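Local coordinates for protein neuraminidase (PDB 4K3Y) that is a neuraminidase-like surface glycoprotein of a bat influenza A virus that probably lacks the sialidase activity of classical neuraminidases, at residues Q76-S81 against L93-V98; L237-D242 against I276-N281; E289-L294 against N305-L310. One frame throughout, in Å; residues are numbered along the deposited sequence.

Contact 1 (Q76-S81 against L93-V98); sequences QMNVYS and LKFEAV
A classic beta bulge interrupts the outer hairpin of a propeller blade here: E96 and A97 both lie opposite V79, so strand 94-98 spends one extra residue against strand 78-83. V79 is gripped at both ends of its backbone. Its N gives a nearly straight hydrogen bond to A97 O at 3.0 Å, and its O takes a more bent one from E96 N at 2.8 Å. Past the bulge, S81 and K94 form a regular antiparallel hydrogen-bonded pair, bonded in both directions.

One face of the sheet carries N78, Y80, F95 and V98. F95 presents its edge to the face of the Y80 ring, a T-shaped pair with ring centroids 5.9 Å apart and planes at 71°. A chi1 of 167° brings the F95 ring alongside N78, whose amide comes up at the ring edge; N78 CG is 3.7 Å from F95 CE1, and the amide stands almost upright to the ring, at 84°. L93 packs through CG against CD2 of Y80 at 3.8 Å.

In the six-bladed sialidase propeller, 94-98 is the outermost strand of its blade, while 78-83 also bonds inward to strand 53-61 through S59 and F57. Side chains of the face that holds F95 meet a second subunit: F95 packs on T24 and V98 on P23 of that neighbouring subunit.

The other face is part apolar, part charged. V79 CB lies beside A97 CB across the strands, and further along S81 OG donates to E96 OE2 at 2.8 Å, using the anti lone pair of that oxygen. A bend in E96 at chi2 turns the carboxylate to this position. The same OE2 forms a salt bridge with K94 NZ at 3.5 Å, and S81 OG is also hydrogen-bonded to R54 NE.

Contact 2 (L237-D242 against I276-N281); sequences LGFLGD and IGRIIN
R278 reaches from strand 273-279 across F239 to the backbone of the loop 237-242. CB starts 3.5 Å from G241 O. CG then stands between the backbone N and the carbonyl carbon (chi1 84°), and from there the chain runs extended to NE, carrying CD past L240 O and along the rim of the F239 ring near CE2. Over that ring the guanidinium settles nearly flat, the planes differing by 14°, in a stacked cation-pi contact whose exact spacing is uncertain. NE, above the CZ side of the ring, is held by a salt bridge to E289 OE2 on the neighbouring strand. Of the two terminal nitrogens, NH2 lies over the CE1 side of the F239 ring. NH1 makes a hydrogen bond to L240 O at 3.1 Å, approaching from above the carbonyl plane, and a salt bridge to D248 OD1. That aspartate oxygen also accepts L240 N, so it positions both the loop and the arginine.

The loop bridges two blades of the propeller: it follows the last strand of one sheet, 230-233, and lies against the second strand of the next. G241 lies in the neighbourhood of the bound calcium ion, without being one of its ligands.

F239 is wedged at its rim as well. I276 CD1 meets the edge of its ring, 3.7 Å from F239 CD2, the isoleucine and the ring running antiparallel alongside each other. L237 CD2 joins the same apolar patch at 4.2 Å from I276 CD1, with F293 packing on all three residues. Farther along, one water ties loop to strand: it donates to G241 O at 2.7 Å and accepts from I279 N at 3.1 Å.

Contact 3 (E289-L294 against N305-L310); sequences EIYKFL and NRNYQL
I290 and Y308 form an antiparallel hydrogen-bonded pair, I290 N to Y308 O at 2.9 Å and Y308 N to I290 O at 2.8 Å. K292 N then gives to R306 O at 2.9 Å, and K292 O receives N305 N at 2.8 Å.

The polar side-chain contact is between E289 and N307. N307 ND2 donates to E289 OE1 at 2.8 Å, reaching the anti side of that oxygen from 20° out of the carboxylate plane; carboxylate and amide are turned 74° apart. CG of N307 stands anti to its backbone N (chi1 -165°), which swings the amide over toward strand 286-294, where OD1 lies 3.4 Å from Y291 CB.

Apolar contacts occupy the face of I290 and Y308. CG2 of I290 touches Y308 CB and, at 3.9 Å, L310 CD1, while F336 of the next sheet packs against both I290 and L310.

At the far end a leucine lies against a surface amide, L294 CD1 being 3.6 Å from N305 ND2.

Longer polar ends leave the pair of strands: K292 NZ and Y308 OH bond to N19, and R306 NH2 forms a salt bridge with D365 and a hydrogen bond to M363 O.

Such pairing is that of a beta hairpin, here the two outer strands of a propeller blade.

Contacts 2 and 3 belong to one blade and touch, I276 O taking Y291 N, so adjacent strands 273-279, 286-294 and 306-311 run from the inter-blade loop to the blade's outer edge. Contact 1 closes a different blade on the opposite side of the chain's centre, with its centre 32 Å from that of contact 2. Contacts 1 and 3 are both outer hairpins, yet contact 1 is bulged, buried and abuts a neighbouring subunit, whereas contact 3 is only partly buried and ends in exposed residues. Contact 2, buried but touched by no other subunit, lacks strand pairing and relies on an arginine-aromatic stack, a water and side-chain-to-backbone bonding.

Contact 1 (Q76-S81 against L93-V98)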
ATOM      1  N   GLN C  76      16.632 -14.909   1.683  1.00136.69           N
ATOM      2  CA  GLN C  76      17.593 -14.546   0.616  1.00137.45           C
ATOM      3  C   GLN C  76      17.156 -14.858  -0.829  1.00137.14           C
ATOM      4  O   GLN C  76      15.970 -15.004  -1.119  1.00147.63           O
ATOM      5  CB  GLN C  76      18.938 -15.254   0.841  1.00136.33           C
ATOM      6  CG  GLN C  76      19.442 -15.283   2.273  1.00138.50           C
ATOM      7  CD  GLN C  76      18.867 -16.429   3.076  1.00140.70           C
ATOM      8  OE1 GLN C  76      18.017 -17.179   2.595  1.00147.15           O
ATOM      9  NE2 GLN C  76      19.332 -16.572   4.311  1.00129.86           N
ATOM     10  N   MET C  77      18.151 -14.905  -1.721  1.00121.56           N
ATOM     11  CA  MET C  77      18.075 -15.555  -3.040  1.00105.43           C
ATOM     12  C   MET C  77      17.099 -15.017  -4.117  1.00 89.07           C
ATOM     13  O   MET C  77      16.970 -15.610  -5.197  1.00 72.18           O
ATOM     14  CB  MET C  77      17.883 -17.079  -2.854  1.00115.77           C
ATOM     15  CG  MET C  77      16.434 -17.547  -2.829  1.00126.49           C
ATOM     16  SD  MET C  77      16.133 -18.944  -1.735  1.00219.54           S
ATOM     17  CE  MET C  77      14.913 -18.221  -0.637  1.00 80.21           C
ATOM     18  N   ASN C  78      16.423 -13.904  -3.848  1.00 85.63           N
ATOM     19  CA  ASN C  78      15.417 -13.399  -4.795  1.00 72.05           C
ATOM     20  C   ASN C  78      15.659 -11.974  -5.273  1.00 68.18           C
ATOM     21  O   ASN C  78      16.466 -11.244  -4.685  1.00 68.20           O
ATOM     22  CB  ASN C  78      14.002 -13.516  -4.204  1.00 59.37           C
ATOM     23  CG  ASN C  78      13.539 -14.950  -4.105  1.00 75.72           C
ATOM     24  OD1 ASN C  78      13.547 -15.684  -5.097  1.00 86.81           O
ATOM     25  ND2 ASN C  78      13.155 -15.368  -2.908  1.00 80.71           N
ATOM     26  N   VAL C  79      14.966 -11.587  -6.346  1.00 58.78           N
ATOM     27  CA  VAL C  79      15.026 -10.207  -6.850  1.00 52.80           C
ATOM     28  C   VAL C  79      13.839  -9.373  -6.381  1.00 52.37           C
ATOM     29  O   VAL C  79      12.684  -9.810  -6.436  1.00 64.02           O
ATOM     30  CB  VAL C  79      15.115 -10.134  -8.392  1.00 57.67           C
ATOM     31  CG1 VAL C  79      15.412  -8.700  -8.824  1.00 50.36           C
ATOM     32  CG2 VAL C  79      16.201 -11.087  -8.924  1.00 39.68           C
ATOM     33  N   TYR C  80      14.132  -8.175  -5.898  1.00 51.24           N
ATOM     34  CA  TYR C  80      13.093  -7.285  -5.397  1.00 48.92           C
ATOM     35  C   TYR C  80      13.272  -5.902  -5.980  1.00 51.65           C
ATOM     36  O   TYR C  80      14.312  -5.597  -6.568  1.00 52.24           O
ATOM     37  CB  TYR C  80      13.149  -7.190  -3.866  1.00 38.63           C
ATOM     38  CG  TYR C  80      12.818  -8.485  -3.172  1.00 54.16           C
ATOM     39  CD1 TYR C  80      13.803  -9.451  -2.938  1.00 47.51           C
ATOM     40  CD2 TYR C  80      11.518  -8.753  -2.746  1.00 57.10           C
ATOM     41  CE1 TYR C  80      13.497 -10.642  -2.295  1.00 63.09           C
ATOM     42  CE2 TYR C  80      11.205  -9.945  -2.106  1.00 50.95           C
ATOM     43  CZ  TYR C  80      12.193 -10.886  -1.881  1.00 67.93           C
ATOM     44  OH  TYR C  80      11.881 -12.068  -1.242  1.00 74.12           O
ATOM     45  N   SER C  81      12.250  -5.070  -5.817  1.00 61.82           N
ATOM     46  CA  SER C  81      12.364  -3.653  -6.121  1.00 55.16           C
ATOM     47  C   SER C  81      11.586  -2.901  -5.061  1.00 47.79           C
ATOM     48  O   SER C  81      10.706  -3.481  -4.417  1.00 53.19           O
ATOM     49  CB  SER C  81      11.838  -3.330  -7.524  1.00 47.44           C
ATOM     50  OG  SER C  81      10.439  -3.524  -7.607  1.00 61.91           O
ATOM     51  N   LEU C  93       8.380  -3.920  -0.221  1.00 67.14           N
ATOM     52  CA  LEU C  93       9.014  -4.836  -1.181  1.00 65.10           C
ATOM     53  C   LEU C  93       8.060  -5.346  -2.253  1.00 64.91           C
ATOM     54  O   LEU C  93       7.005  -5.892  -1.926  1.00 76.43           O
ATOM     55  CB  LEU C  93       9.574  -6.051  -0.446  1.00 64.98           C
ATOM     56  CG  LEU C  93      11.056  -6.045  -0.089  1.00 71.92           C
ATOM     57  CD1 LEU C  93      11.504  -4.656   0.273  1.00 71.48           C
ATOM     58  CD2 LEU C  93      11.333  -6.983   1.067  1.00 81.71           C
ATOM     59  N   LYS C  94       8.427  -5.168  -3.522  1.00 60.39           N
ATOM     60  CA  LYS C  94       7.776  -5.887  -4.621  1.00 50.14           C
ATOM     61  C   LYS C  94       8.694  -7.032  -5.026  1.00 57.03           C
ATOM     62  O   LYS C  94       9.851  -6.809  -5.402  1.00 66.92           O
ATOM     63  CB  LYS C  94       7.523  -4.960  -5.820  1.00 42.23           C
ATOM     64  CG  LYS C  94       7.109  -5.668  -7.136  1.00 49.38           C
ATOM     65  CD  LYS C  94       6.271  -4.713  -8.021  1.00 58.91           C
ATOM     66  CE  LYS C  94       6.384  -4.977  -9.526  1.00 68.78           C
ATOM     67  NZ  LYS C  94       6.645  -3.696 -10.289  1.00 77.88           N
ATOM     68  N   PHE C  95       8.201  -8.258  -4.917  1.00 52.45           N
ATOM     69  CA  PHE C  95       8.948  -9.423  -5.396  1.00 57.01           C
ATOM     70  C   PHE C  95       8.970  -9.429  -6.932  1.00 58.68           C
ATOM     71  O   PHE C  95       7.985  -9.068  -7.582  1.00 56.46           O
ATOM     72  CB  PHE C  95       8.328 -10.708  -4.843  1.00 56.85           C
ATOM     73  CG  PHE C  95       8.820 -11.953  -5.501  1.00 66.37           C
ATOM     74  CD1 PHE C  95      10.056 -12.497  -5.162  1.00 70.89           C
ATOM     75  CD2 PHE C  95       8.045 -12.596  -6.447  1.00 76.60           C
ATOM     76  CE1 PHE C  95      10.510 -13.651  -5.765  1.00 56.82           C
ATOM     77  CE2 PHE C  95       8.498 -13.755  -7.053  1.00 77.16           C
ATOM     78  CZ  PHE C  95       9.734 -14.277  -6.709  1.00 65.93           C
ATOM     79  N   GLU C  96      10.094  -9.823  -7.518  1.00 69.77           N
ATOM     80  CA  GLU C  96      10.281  -9.615  -8.948  1.00 64.70           C
ATOM     81  C   GLU C  96      10.601 -10.880  -9.744  1.00 70.38           C
ATOM     82  O   GLU C  96      10.049 -11.101 -10.833  1.00 70.87           O
ATOM     83  CB  GLU C  96      11.347  -8.541  -9.175  1.00 56.69           C
ATOM     84  CG  GLU C  96      10.894  -7.136  -8.775  1.00 64.01           C
ATOM     85  CD  GLU C  96      10.034  -6.456  -9.849  1.00 76.07           C
ATOM     86  OE1 GLU C  96       9.669  -7.130 -10.854  1.00 72.54           O
ATOM     87  OE2 GLU C  96       9.735  -5.239  -9.688  1.00 68.28           O
ATOM     88  N   ALA C  97      11.486 -11.709  -9.200  1.00 73.50           N
ATOM     89  CA  ALA C  97      11.971 -12.888  -9.915  1.00 73.57           C
ATOM     90  C   ALA C  97      12.817 -13.750  -8.997  1.00 66.94           C
ATOM     91  O   ALA C  97      13.106 -13.370  -7.866  1.00 68.78           O
ATOM     92  CB  ALA C  97      12.787 -12.479 -11.157  1.00 70.34           C
ATOM     93  N   VAL C  98      13.211 -14.913  -9.498  1.00 73.28           N
ATOM     94  CA  VAL C  98      14.186 -15.747  -8.816  1.00 71.86           C
ATOM     95  C   VAL C  98      15.526 -15.521  -9.491  1.00 71.66           C
ATOM     96  O   VAL C  98      15.621 -15.574 -10.719  1.00 77.30           O
ATOM     97  CB  VAL C  98      13.822 -17.222  -8.931  1.00 66.92           C
ATOM     98  CG1 VAL C  98      14.562 -18.039  -7.877  1.00 71.02           C
ATOM     99  CG2 VAL C  98      12.324 -17.389  -8.781  1.00 66.65           C
TER

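Contact 2 (L237-D242 against I276-N281)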
ATOM      1  N   LEU C 237      42.089   8.967 -22.116  1.00 71.98           N
ATOM      2  CA  LEU C 237      42.371   9.763 -20.924  1.00 65.44           C
ATOM      3  C   LEU C 237      43.110   9.004 -19.817  1.00 73.79           C
ATOM      4  O   LEU C 237      42.685   7.933 -19.367  1.00 82.02           O
ATOM      5  CB  LEU C 237      41.075  10.369 -20.382  1.00 71.97           C
ATOM      6  CG  LEU C 237      40.776  11.823 -20.763  1.00 76.26           C
ATOM      7  CD1 LEU C 237      41.257  12.146 -22.162  1.00 78.77           C
ATOM      8  CD2 LEU C 237      39.292  12.093 -20.655  1.00 72.19           C
ATOM      9  N   GLY C 238      44.218   9.589 -19.378  1.00 82.35           N
ATOM     10  CA  GLY C 238      45.066   8.997 -18.366  1.00 75.20           C
ATOM     11  C   GLY C 238      44.476   9.045 -16.971  1.00 77.38           C
ATOM     12  O   GLY C 238      45.119   8.585 -16.025  1.00 68.94           O
ATOM     13  N   PHE C 239      43.269   9.607 -16.840  1.00 79.66           N
ATOM     14  CA  PHE C 239      42.496   9.564 -15.584  1.00 77.17           C
ATOM     15  C   PHE C 239      41.769   8.213 -15.470  1.00 69.21           C
ATOM     16  O   PHE C 239      40.675   8.021 -16.012  1.00 61.94           O
ATOM     17  CB  PHE C 239      41.490  10.712 -15.541  1.00 72.30           C
ATOM     18  CG  PHE C 239      40.820  10.904 -14.200  1.00 68.74           C
ATOM     19  CD1 PHE C 239      41.528  11.424 -13.127  1.00 57.83           C
ATOM     20  CD2 PHE C 239      39.464  10.608 -14.024  1.00 64.48           C
ATOM     21  CE1 PHE C 239      40.915  11.630 -11.891  1.00 60.61           C
ATOM     22  CE2 PHE C 239      38.846  10.805 -12.788  1.00 61.16           C
ATOM     23  CZ  PHE C 239      39.570  11.315 -11.720  1.00 61.69           C
ATOM     24  N   LEU C 240      42.390   7.285 -14.754  1.00 58.48           N
ATOM     25  CA  LEU C 240      41.999   5.886 -14.813  1.00 59.98           C
ATOM     26  C   LEU C 240      40.706   5.581 -14.074  1.00 58.51           C
ATOM     27  O   LEU C 240      40.624   5.742 -12.851  1.00 62.81           O
ATOM     28  CB  LEU C 240      43.133   5.013 -14.272  1.00 63.41           C
ATOM     29  CG  LEU C 240      44.437   5.133 -15.056  1.00 69.72           C
ATOM     30  CD1 LEU C 240      45.444   4.094 -14.587  1.00 68.99           C
ATOM     31  CD2 LEU C 240      44.166   4.997 -16.547  1.00 73.95           C
ATOM     32  N   GLY C 241      39.723   5.089 -14.825  1.00 54.65           N
ATOM     33  CA  GLY C 241      38.388   4.849 -14.311  1.00 52.09           C
ATOM     34  C   GLY C 241      38.162   3.627 -13.430  1.00 61.33           C
ATOM     35  O   GLY C 241      37.319   3.671 -12.514  1.00 55.10           O
ATOM     36  N   ASP C 242      38.878   2.532 -13.689  1.00 52.84           N
ATOM     37  CA  ASP C 242      38.608   1.297 -12.949  1.00 51.65           C
ATOM     38  C   ASP C 242      39.197   1.295 -11.542  1.00 54.87           C
ATOM     39  O   ASP C 242      40.014   2.153 -11.170  1.00 56.06           O
ATOM     40  CB  ASP C 242      39.102   0.053 -13.706  1.00 58.16           C
ATOM     41  CG  ASP C 242      38.150  -1.112 -13.587  1.00 70.54           C
ATOM     42  OD1 ASP C 242      37.566  -1.256 -12.484  1.00 71.43           O
ATOM     43  OD2 ASP C 242      37.971  -1.847 -14.599  1.00 80.85           O
ATOM     44  N   ILE C 276      34.260  11.258 -15.865  1.00 58.05           N
ATOM     45  CA  ILE C 276      34.689   9.966 -15.367  1.00 49.46           C
ATOM     46  C   ILE C 276      34.438   9.928 -13.874  1.00 62.27           C
ATOM     47  O   ILE C 276      34.961  10.768 -13.134  1.00 60.40           O
ATOM     48  CB  ILE C 276      36.167   9.740 -15.586  1.00 49.91           C
ATOM     49  CG1 ILE C 276      36.489   9.814 -17.077  1.00 54.25           C
ATOM     50  CG2 ILE C 276      36.566   8.388 -15.010  1.00 43.21           C
ATOM     51  CD1 ILE C 276      37.946   9.797 -17.352  1.00 54.27           C
ATOM     52  N   GLY C 277      33.623   8.971 -13.436  1.00 58.57           N
ATOM     53  CA  GLY C 277      33.429   8.753 -12.018  1.00 48.60           C
ATOM     54  C   GLY C 277      34.276   7.592 -11.556  1.00 54.18           C
ATOM     55  O   GLY C 277      34.279   6.527 -12.178  1.00 68.01           O
ATOM     56  N   ARG C 278      34.996   7.781 -10.459  1.00 51.61           N
ATOM     57  CA  ARG C 278      35.753   6.675  -9.898  1.00 49.85           C
ATOM     58  C   ARG C 278      35.892   6.753  -8.393  1.00 56.87           C
ATOM     59  O   ARG C 278      35.555   7.761  -7.760  1.00 62.04           O
ATOM     60  CB  ARG C 278      37.142   6.601 -10.525  1.00 50.80           C
ATOM     61  CG  ARG C 278      38.131   7.521  -9.862  1.00 50.47           C
ATOM     62  CD  ARG C 278      39.298   7.791 -10.774  1.00 57.33           C
ATOM     63  NE  ARG C 278      40.287   8.601 -10.086  1.00 70.41           N
ATOM     64  CZ  ARG C 278      41.513   8.823 -10.535  1.00 57.27           C
ATOM     65  NH1 ARG C 278      41.902   8.298 -11.686  1.00 52.59           N
ATOM     66  NH2 ARG C 278      42.337   9.584  -9.828  1.00 59.70           N
ATOM     67  N   ILE C 279      36.383   5.647  -7.846  1.00 49.85           N
ATOM     68  CA  ILE C 279      36.706   5.512  -6.441  1.00 54.68           C
ATOM     69  C   ILE C 279      38.056   6.186  -6.176  1.00 60.21           C
ATOM     70  O   ILE C 279      39.015   5.985  -6.925  1.00 59.34           O
ATOM     71  CB  ILE C 279      36.765   4.027  -6.095  1.00 53.50           C
ATOM     72  CG1 ILE C 279      35.399   3.406  -6.410  1.00 50.76           C
ATOM     73  CG2 ILE C 279      37.196   3.818  -4.649  1.00 63.99           C
ATOM     74  CD1 ILE C 279      35.155   2.015  -5.830  1.00 47.36           C
ATOM     75  N   ILE C 280      38.130   6.993  -5.120  1.00 58.54           N
ATOM     76  CA  ILE C 280      39.282   7.865  -4.930  1.00 50.27           C
ATOM     77  C   ILE C 280      40.543   7.101  -4.503  1.00 54.02           C
ATOM     78  O   ILE C 280      41.594   7.242  -5.126  1.00 42.93           O
ATOM     79  CB  ILE C 280      38.960   9.017  -3.966  1.00 62.25           C
ATOM     80  CG1 ILE C 280      37.731   9.781  -4.476  1.00 51.64           C
ATOM     81  CG2 ILE C 280      40.181   9.958  -3.803  1.00 36.50           C
ATOM     82  CD1 ILE C 280      37.263  10.873  -3.547  1.00 48.85           C
ATOM     83  N   ASN C 281      40.441   6.297  -3.450  1.00 58.02           N
ATOM     84  CA  ASN C 281      41.555   5.452  -3.050  1.00 59.32           C
ATOM     85  C   ASN C 281      41.286   4.031  -3.505  1.00 59.32           C
ATOM     86  O   ASN C 281      40.456   3.356  -2.920  1.00 60.76           O
ATOM     87  CB  ASN C 281      41.762   5.483  -1.527  1.00 84.97           C
ATOM     88  CG  ASN C 281      41.816   6.900  -0.960  1.00103.72           C
ATOM     89  OD1 ASN C 281      41.205   7.831  -1.493  1.00 95.62           O
ATOM     90  ND2 ASN C 281      42.544   7.062   0.140  1.00109.14           N
TER
HETATM   91  O   HOH W   1      36.931   3.359  -9.865  1.00 55.98           O

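Contact 3 (E289-L294 against N305-L310)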
ATOM      1  N   GLU C 289      34.885  10.325  -6.704  1.00 57.49           N
ATOM      2  CA  GLU C 289      35.119  11.598  -7.372  1.00 51.68           C
ATOM      3  C   GLU C 289      34.567  11.489  -8.779  1.00 50.58           C
ATOM      4  O   GLU C 289      34.417  10.388  -9.311  1.00 60.57           O
ATOM      5  CB  GLU C 289      36.616  11.979  -7.368  1.00 43.29           C
ATOM      6  CG  GLU C 289      37.549  11.017  -8.151  1.00 62.08           C
ATOM      7  CD  GLU C 289      39.028  11.202  -7.809  1.00 67.49           C
ATOM      8  OE1 GLU C 289      39.440  12.346  -7.488  1.00 82.51           O
ATOM      9  OE2 GLU C 289      39.785  10.205  -7.866  1.00 66.73           O
ATOM     10  N   ILE C 290      34.221  12.627  -9.361  1.00 43.36           N
ATOM     11  CA  ILE C 290      33.791  12.656 -10.750  1.00 55.41           C
ATOM     12  C   ILE C 290      34.433  13.879 -11.405  1.00 61.87           C
ATOM     13  O   ILE C 290      34.381  15.000 -10.880  1.00 58.21           O
ATOM     14  CB  ILE C 290      32.223  12.581 -10.909  1.00 59.13           C
ATOM     15  CG1 ILE C 290      31.832  12.327 -12.368  1.00 57.77           C
ATOM     16  CG2 ILE C 290      31.509  13.820 -10.313  1.00 46.15           C
ATOM     17  CD1 ILE C 290      30.358  11.962 -12.568  1.00 57.99           C
ATOM     18  N   TYR C 291      35.082  13.635 -12.536  1.00 58.16           N
ATOM     19  CA  TYR C 291      35.939  14.623 -13.175  1.00 55.73           C
ATOM     20  C   TYR C 291      35.315  15.061 -14.490  1.00 55.44           C
ATOM     21  O   TYR C 291      34.963  14.216 -15.322  1.00 56.51           O
ATOM     22  CB  TYR C 291      37.296  13.973 -13.440  1.00 59.76           C
ATOM     23  CG  TYR C 291      38.441  14.912 -13.691  1.00 74.10           C
ATOM     24  CD1 TYR C 291      38.278  16.288 -13.643  1.00 84.00           C
ATOM     25  CD2 TYR C 291      39.700  14.414 -13.975  1.00 87.36           C
ATOM     26  CE1 TYR C 291      39.347  17.137 -13.879  1.00 93.08           C
ATOM     27  CE2 TYR C 291      40.763  15.244 -14.210  1.00 92.30           C
ATOM     28  CZ  TYR C 291      40.589  16.601 -14.164  1.00 93.72           C
ATOM     29  OH  TYR C 291      41.677  17.403 -14.409  1.00 84.56           O
ATOM     30  N   LYS C 292      35.165  16.373 -14.673  1.00 57.25           N
ATOM     31  CA  LYS C 292      34.589  16.911 -15.906  1.00 53.80           C
ATOM     32  C   LYS C 292      35.698  17.160 -16.921  1.00 63.71           C
ATOM     33  O   LYS C 292      36.786  17.655 -16.577  1.00 59.58           O
ATOM     34  CB  LYS C 292      33.837  18.217 -15.641  1.00 60.28           C
ATOM     35  CG  LYS C 292      32.987  18.696 -16.820  1.00 75.41           C
ATOM     36  CD  LYS C 292      32.987  20.225 -16.968  1.00 87.06           C
ATOM     37  CE  LYS C 292      32.051  20.911 -15.982  1.00 94.85           C
ATOM     38  NZ  LYS C 292      31.435  22.133 -16.567  1.00 96.86           N
ATOM     39  N   PHE C 293      35.420  16.804 -18.170  1.00 58.81           N
ATOM     40  CA  PHE C 293      36.364  17.017 -19.255  1.00 68.91           C
ATOM     41  C   PHE C 293      35.699  17.858 -20.337  1.00 79.94           C
ATOM     42  O   PHE C 293      34.529  17.639 -20.673  1.00 76.59           O
ATOM     43  CB  PHE C 293      36.852  15.676 -19.818  1.00 72.48           C
ATOM     44  CG  PHE C 293      37.755  14.909 -18.874  1.00 73.29           C
ATOM     45  CD1 PHE C 293      39.116  15.179 -18.830  1.00 69.62           C
ATOM     46  CD2 PHE C 293      37.248  13.917 -18.038  1.00 67.05           C
ATOM     47  CE1 PHE C 293      39.959  14.486 -17.966  1.00 61.56           C
ATOM     48  CE2 PHE C 293      38.084  13.226 -17.176  1.00 73.91           C
ATOM     49  CZ  PHE C 293      39.448  13.509 -17.146  1.00 65.13           C
ATOM     50  N   LEU C 294      36.437  18.832 -20.867  1.00 83.69           N
ATOM     51  CA  LEU C 294      35.909  19.689 -21.923  1.00 73.73           C
ATOM     52  C   LEU C 294      36.179  19.021 -23.268  1.00 81.25           C
ATOM     53  O   LEU C 294      37.295  19.097 -23.788  1.00 99.92           O
ATOM     54  CB  LEU C 294      36.558  21.078 -21.863  1.00 80.23           C
ATOM     55  CG  LEU C 294      36.579  21.794 -20.503  1.00 70.48           C
ATOM     56  CD1 LEU C 294      37.411  23.058 -20.563  1.00 66.15           C
ATOM     57  CD2 LEU C 294      35.181  22.118 -20.031  1.00 53.37           C
ATOM     58  N   ASN C 305      38.740  19.674 -16.247  1.00 86.86           N
ATOM     59  CA  ASN C 305      38.191  20.963 -15.866  1.00 74.70           C
ATOM     60  C   ASN C 305      37.873  21.105 -14.384  1.00 80.67           C
ATOM     61  O   ASN C 305      38.253  22.096 -13.754  1.00 73.88           O
ATOM     62  CB  ASN C 305      36.927  21.229 -16.690  1.00 67.38           C
ATOM     63  CG  ASN C 305      36.427  22.655 -16.541  1.00 75.41           C
ATOM     64  OD1 ASN C 305      35.355  22.899 -15.984  1.00 80.68           O
ATOM     65  ND2 ASN C 305      37.208  23.607 -17.034  1.00 73.71           N
ATOM     66  N   ARG C 306      37.143  20.136 -13.843  1.00 81.65           N
ATOM     67  CA  ARG C 306      36.778  20.171 -12.437  1.00 68.98           C
ATOM     68  C   ARG C 306      36.527  18.786 -11.881  1.00 66.78           C
ATOM     69  O   ARG C 306      35.641  18.061 -12.350  1.00 61.23           O
ATOM     70  CB  ARG C 306      35.545  21.048 -12.203  1.00 59.28           C
ATOM     71  CG  ARG C 306      35.237  21.265 -10.718  1.00 59.33           C
ATOM     72  CD  ARG C 306      34.633  22.636 -10.504  1.00 82.64           C
ATOM     73  NE  ARG C 306      33.835  22.729  -9.285  1.00 83.93           N
ATOM     74  CZ  ARG C 306      34.350  22.728  -8.064  1.00 70.55           C
ATOM     75  NH1 ARG C 306      35.659  22.629  -7.898  1.00 85.66           N
ATOM     76  NH2 ARG C 306      33.558  22.820  -7.012  1.00 59.59           N
ATOM     77  N   ASN C 307      37.323  18.432 -10.879  1.00 65.68           N
ATOM     78  CA  ASN C 307      37.176  17.171 -10.178  1.00 64.52           C
ATOM     79  C   ASN C 307      36.333  17.351  -8.916  1.00 64.53           C
ATOM     80  O   ASN C 307      36.777  17.979  -7.951  1.00 65.56           O
ATOM     81  CB  ASN C 307      38.556  16.635  -9.808  1.00 59.54           C
ATOM     82  CG  ASN C 307      38.522  15.186  -9.397  1.00 70.35           C
ATOM     83  OD1 ASN C 307      38.400  14.302 -10.238  1.00100.55           O
ATOM     84  ND2 ASN C 307      38.628  14.930  -8.101  1.00 70.11           N
ATOM     85  N   TYR C 308      35.121  16.810  -8.925  1.00 58.60           N
ATOM     86  CA  TYR C 308      34.246  16.882  -7.752  1.00 56.82           C
ATOM     87  C   TYR C 308      34.449  15.686  -6.825  1.00 52.31           C
ATOM     88  O   TYR C 308      34.199  14.538  -7.218  1.00 58.04           O
ATOM     89  CB  TYR C 308      32.777  16.896  -8.180  1.00 49.88           C
ATOM     90  CG  TYR C 308      32.280  18.187  -8.770  1.00 51.92           C
ATOM     91  CD1 TYR C 308      32.185  19.344  -7.992  1.00 57.18           C
ATOM     92  CD2 TYR C 308      31.860  18.249 -10.098  1.00 43.22           C
ATOM     93  CE1 TYR C 308      31.693  20.543  -8.534  1.00 53.75           C
ATOM     94  CE2 TYR C 308      31.364  19.433 -10.644  1.00 56.20           C
ATOM     95  CZ  TYR C 308      31.287  20.575  -9.857  1.00 55.48           C
ATOM     96  OH  TYR C 308      30.802  21.739 -10.399  1.00 60.82           O
ATOM     97  N   GLN C 309      34.869  15.942  -5.592  1.00 48.26           N
ATOM     98  CA  GLN C 309      34.959  14.860  -4.610  1.00 53.27           C
ATOM     99  C   GLN C 309      33.675  14.689  -3.800  1.00 50.90           C
ATOM    100  O   GLN C 309      33.605  15.064  -2.619  1.00 56.27           O
ATOM    101  CB  GLN C 309      36.157  15.052  -3.704  1.00 57.07           C
ATOM    102  CG  GLN C 309      37.450  14.688  -4.381  1.00 78.25           C
ATOM    103  CD  GLN C 309      38.592  15.459  -3.810  1.00 92.10           C
ATOM    104  OE1 GLN C 309      38.904  16.561  -4.274  1.00107.41           O
ATOM    105  NE2 GLN C 309      39.216  14.909  -2.772  1.00 81.17           N
ATOM    106  N   LEU C 310      32.686  14.083  -4.454  1.00 48.04           N
ATOM    107  CA  LEU C 310      31.338  13.872  -3.908  1.00 47.82           C
ATOM    108  C   LEU C 310      31.288  13.156  -2.543  1.00 56.27           C
ATOM    109  O   LEU C 310      30.581  13.611  -1.631  1.00 48.92           O
ATOM    110  CB  LEU C 310      30.449  13.169  -4.945  1.00 42.24           C
ATOM    111  CG  LEU C 310      30.225  13.960  -6.256  1.00 48.88           C
ATOM    112  CD1 LEU C 310      29.262  13.265  -7.229  1.00 45.06           C
ATOM    113  CD2 LEU C 310      29.725  15.364  -5.955  1.00 40.30           C
TER